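Local coordinates for protein beta-galactosidase (Streptococcus pneumoniae, PDB 4CUA) that hydrolyses terminal beta-galactosides as a multimodular enzyme, the part described here being a carbohydrate-binding module that probably recognises galactose-containing glycans, at residues A[32-37]-A[174-179]. Sequence-based numbering, arbitrary orientation.
Sequences SNVNDK and TEVQIF. With CA (calcium ion), chain C; EDO (1,2-ethanediol), chain F.
D36 and E175 meet at a calcium ion, each giving one carboxylate oxygen: D36 OD1 lies 2.4 Å from the metal and E175 OE1 2.3 Å. Their carboxylate planes are only 20° apart, and the shared cation probably offsets the repulsion of the two acids, whose ligand oxygens, D36 OD1 and E175 OE1, sit side by side at 3.1 Å. The backbone oxygens of N33 and T174 add a ligand from each segment, while L38 O and N47 OD1 complete the six protein ligands.

E175 does double duty. With CG anti to the backbone N (chi1 -164°) and a bend at chi2, its chain curls back over V34 O, bringing OE1 to the metal and leaving OE2 for the loop. There K37 N donates to E175 OE2 at 2.8 Å, on the syn side but 35° out of the carboxylate plane; D36 N makes a weak bond to OE1. This second shell ties the turn carrying D36 to its metal-binding partner.

One residue further along the strand, V176 N donates a nearly straight bond to V34 O (2.8 Å), and the two valines touch through their CG2 methyls. Both valines pack against strand 58-67, V34 on V61 and V176 on V63, and V34 also on A20 of strand 19-22. The V176-V34 bond and the shared calcium thus join the loop between strands 19-22 and 49-50 to strand 172-177 of the galactose-binding-like beta-sandwich, beside strand 70-83.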
ATOM      1  N   SER A  32       6.680  -5.891   1.843  1.00  8.22           N
ATOM      2  CA  SER A  32       7.885  -5.118   2.216  1.00  7.93           C
ATOM      3  C   SER A  32       8.606  -4.607   0.974  1.00  8.29           C
ATOM      4  O   SER A  32       9.305  -3.593   1.005  1.00  8.31           O
ATOM      5  CB  SER A  32       8.827  -5.995   3.072  1.00  8.99           C
ATOM      6  OG  SER A  32       9.113  -7.213   2.417  1.00 10.43           O
ATOM      7  N   ASN A  33       8.410  -5.246  -0.186  1.00  7.38           N
ATOM      8  CA  ASN A  33       8.913  -4.693  -1.432  1.00  7.16           C
ATOM      9  C   ASN A  33       8.420  -3.364  -1.835  1.00  8.10           C
ATOM     10  O   ASN A  33       8.993  -2.743  -2.705  1.00  8.19           O
ATOM     11  CB  ASN A  33       8.663  -5.652  -2.581  1.00  7.66           C
ATOM     12  CG  ASN A  33       9.542  -6.907  -2.517  1.00  8.27           C
ATOM     13  OD1 ASN A  33      10.628  -6.909  -1.913  1.00  9.53           O
ATOM     14  ND2 ASN A  33       9.124  -7.931  -3.209  1.00  8.67           N
ATOM     15  N   VAL A  34       7.294  -2.887  -1.282  1.00  7.33           N
ATOM     16  CA  VAL A  34       6.739  -1.644  -1.782  1.00  7.44           C
ATOM     17  C   VAL A  34       7.329  -0.361  -1.133  1.00  7.21           C
ATOM     18  O   VAL A  34       6.970   0.725  -1.542  1.00  7.42           O
ATOM     19  CB  VAL A  34       5.208  -1.542  -1.760  1.00  7.17           C
ATOM     20  CG1 VAL A  34       4.566  -2.785  -2.399  1.00  7.50           C
ATOM     21  CG2 VAL A  34       4.651  -1.311  -0.333  1.00  7.82           C
ATOM     22  N   ASN A  35       8.138  -0.536  -0.086  1.00  7.73           N
ATOM     23  CA  ASN A  35       8.725   0.661   0.529  1.00  7.62           C
ATOM     24  C   ASN A  35      10.164   0.418   0.822  1.00  8.43           C
ATOM     25  O   ASN A  35      10.736   0.967   1.816  1.00  8.94           O
ATOM     26  CB  ASN A  35       7.962   1.086   1.798  1.00  8.07           C
ATOM     27  CG  ASN A  35       8.073   0.111   2.923  1.00  8.31           C
ATOM     28  OD1 ASN A  35       8.323  -1.061   2.772  1.00  9.01           O
ATOM     29  ND2 ASN A  35       7.808   0.650   4.160  1.00  8.40           N
ATOM     30  N   ASP A  36      10.839  -0.309  -0.095  1.00  8.60           N
ATOM     31  CA  ASP A  36      12.247  -0.679   0.056  1.00  9.19           C
ATOM     32  C   ASP A  36      13.206   0.240  -0.735  1.00  9.28           C
ATOM     33  O   ASP A  36      14.437  -0.018  -0.735  1.00 10.23           O
ATOM     34  CB  ASP A  36      12.492  -2.123  -0.264  1.00  8.97           C
ATOM     35  CG  ASP A  36      12.236  -2.478  -1.697  1.00  9.52           C
ATOM     36  OD1 ASP A  36      11.848  -1.639  -2.484  1.00  8.71           O
ATOM     37  OD2 ASP A  36      12.389  -3.673  -1.986  1.00 11.48           O
ATOM     38  N   LYS A  37      12.664   1.252  -1.375  1.00  9.43           N
ATOM     39  CA  LYS A  37      13.397   2.259  -2.166  1.00  9.83           C
ATOM     40  C   LYS A  37      13.943   1.674  -3.435  1.00 11.09           C
ATOM     41  O   LYS A  37      14.705   2.356  -4.137  1.00 16.15           O
ATOM     42  CB  LYS A  37      14.509   2.971  -1.339  1.00 11.01           C
ATOM     43  CG  LYS A  37      13.889   3.807  -0.183  1.00 13.01           C
ATOM     44  CD  LYS A  37      14.940   4.126   0.841  1.00 15.29           C
ATOM     45  CE  LYS A  37      15.135   2.928   1.784  1.00 19.88           C
ATOM     46  NZ  LYS A  37      16.124   3.085   2.875  1.00 22.52           N
ATOM     47  N   THR A 174       5.444  -1.983  -7.622  1.00  6.95           N
ATOM     48  CA  THR A 174       6.897  -2.037  -7.300  1.00  7.14           C
ATOM     49  C   THR A 174       7.278  -1.133  -6.091  1.00  6.86           C
ATOM     50  O   THR A 174       8.142  -1.491  -5.338  1.00  7.25           O
ATOM     51  CB  THR A 174       7.766  -1.746  -8.496  1.00  7.71           C
ATOM     52  OG1 THR A 174       9.141  -1.840  -8.098  1.00  7.79           O
ATOM     53  CG2 THR A 174       7.515  -0.455  -9.160  1.00  8.28           C
ATOM     54  N   GLU A 175       6.560  -0.029  -5.930  1.00  7.66           N
ATOM     55  CA  GLU A 175       6.872   0.931  -4.845  1.00  7.57           C
ATOM     56  C   GLU A 175       5.695   1.825  -4.653  1.00  6.90           C
ATOM     57  O   GLU A 175       5.038   2.192  -5.615  1.00  7.69           O
ATOM     58  CB  GLU A 175       8.138   1.734  -5.232  1.00  7.75           C
ATOM     59  CG  GLU A 175       8.809   2.487  -4.088  1.00  8.47           C
ATOM     60  CD  GLU A 175       9.548   1.666  -3.086  1.00  8.71           C
ATOM     61  OE1 GLU A 175       9.615   0.425  -3.186  1.00  8.30           O
ATOM     62  OE2 GLU A 175      10.129   2.269  -2.110  1.00  8.92           O
ATOM     63  N   VAL A 176       5.502   2.219  -3.379  1.00  7.76           N
ATOM     64  CA  VAL A 176       4.636   3.332  -3.052  1.00  7.60           C
ATOM     65  C   VAL A 176       5.489   4.399  -2.410  1.00  8.12           C
ATOM     66  O   VAL A 176       6.562   4.088  -1.877  1.00  8.13           O
ATOM     67  CB  VAL A 176       3.501   2.962  -2.104  1.00  8.08           C
ATOM     68  CG1 VAL A 176       2.700   1.791  -2.692  1.00  8.56           C
ATOM     69  CG2 VAL A 176       4.003   2.634  -0.703  1.00  8.20           C
ATOM     70  N   GLN A 177       5.045   5.653  -2.497  1.00  8.86           N
ATOM     71  CA  GLN A 177       5.702   6.749  -1.773  1.00  9.20           C
ATOM     72  C   GLN A 177       4.630   7.699  -1.203  1.00  9.44           C
ATOM     73  O   GLN A 177       3.664   8.043  -1.887  1.00 10.87           O
ATOM     74  CB  GLN A 177       6.649   7.523  -2.697  1.00 10.36           C
ATOM     75  CG  GLN A 177       7.728   6.602  -3.240  1.00 11.08           C
ATOM     76  CD  GLN A 177       8.736   7.356  -4.141  1.00 12.57           C
ATOM     77  OE1 GLN A 177       8.399   8.283  -4.854  1.00 14.34           O
ATOM     78  NE2 GLN A 177       9.943   6.927  -4.077  1.00 13.58           N
ATOM     79  N   ILE A 178       4.840   8.076   0.049  1.00  9.67           N
ATOM     80  CA  ILE A 178       3.970   9.023   0.736  1.00 10.77           C
ATOM     81  C   ILE A 178       4.886  10.110   1.316  1.00 10.23           C
ATOM     82  O   ILE A 178       5.914   9.771   1.918  1.00 10.59           O
ATOM     83  CB  ILE A 178       3.178   8.346   1.868  1.00 11.09           C
ATOM     84  CG1 ILE A 178       2.322   7.218   1.295  1.00 11.28           C
ATOM     85  CG2 ILE A 178       2.195   9.336   2.507  1.00 11.99           C
ATOM     86  CD1 ILE A 178       1.710   6.372   2.400  1.00 11.29           C
ATOM     87  N   PHE A 179       4.481  11.380   1.120  1.00 12.20           N
ATOM     88  CA  PHE A 179       5.310  12.518   1.605  1.00 12.24           C
ATOM     89  C   PHE A 179       4.607  13.374   2.648  1.00 14.61           C
ATOM     90  O   PHE A 179       3.402  13.618   2.574  1.00 15.34           O
ATOM     91  CB  PHE A 179       5.743  13.368   0.427  1.00 12.87           C
ATOM     92  CG  PHE A 179       6.482  12.600  -0.621  1.00 13.09           C
ATOM     93  CD1 PHE A 179       7.825  12.365  -0.492  1.00 12.54           C
ATOM     94  CD2 PHE A 179       5.809  12.025  -1.695  1.00 12.12           C
ATOM     95  CE1 PHE A 179       8.498  11.631  -1.443  1.00 12.22           C
ATOM     96  CE2 PHE A 179       6.495  11.285  -2.657  1.00 13.14           C
ATOM     97  CZ  PHE A 179       7.849  11.085  -2.510  1.00 11.15           C
TER
HETATM   98 CA    CA C2644      10.199  -1.543  -4.206  1.00  7.43          CA
HETATM   99  C1  EDO F2647      11.094 -10.275  -5.044  1.00 14.77           C
HETATM  100  O1  EDO F2647      10.439 -10.474  -3.815  1.00 13.30           O
HETATM  101  C2  EDO F2647      10.100 -10.377  -6.188  1.00 14.49           C
HETATM  102  O2  EDO F2647       9.175  -9.255  -6.187  1.00 11.38           O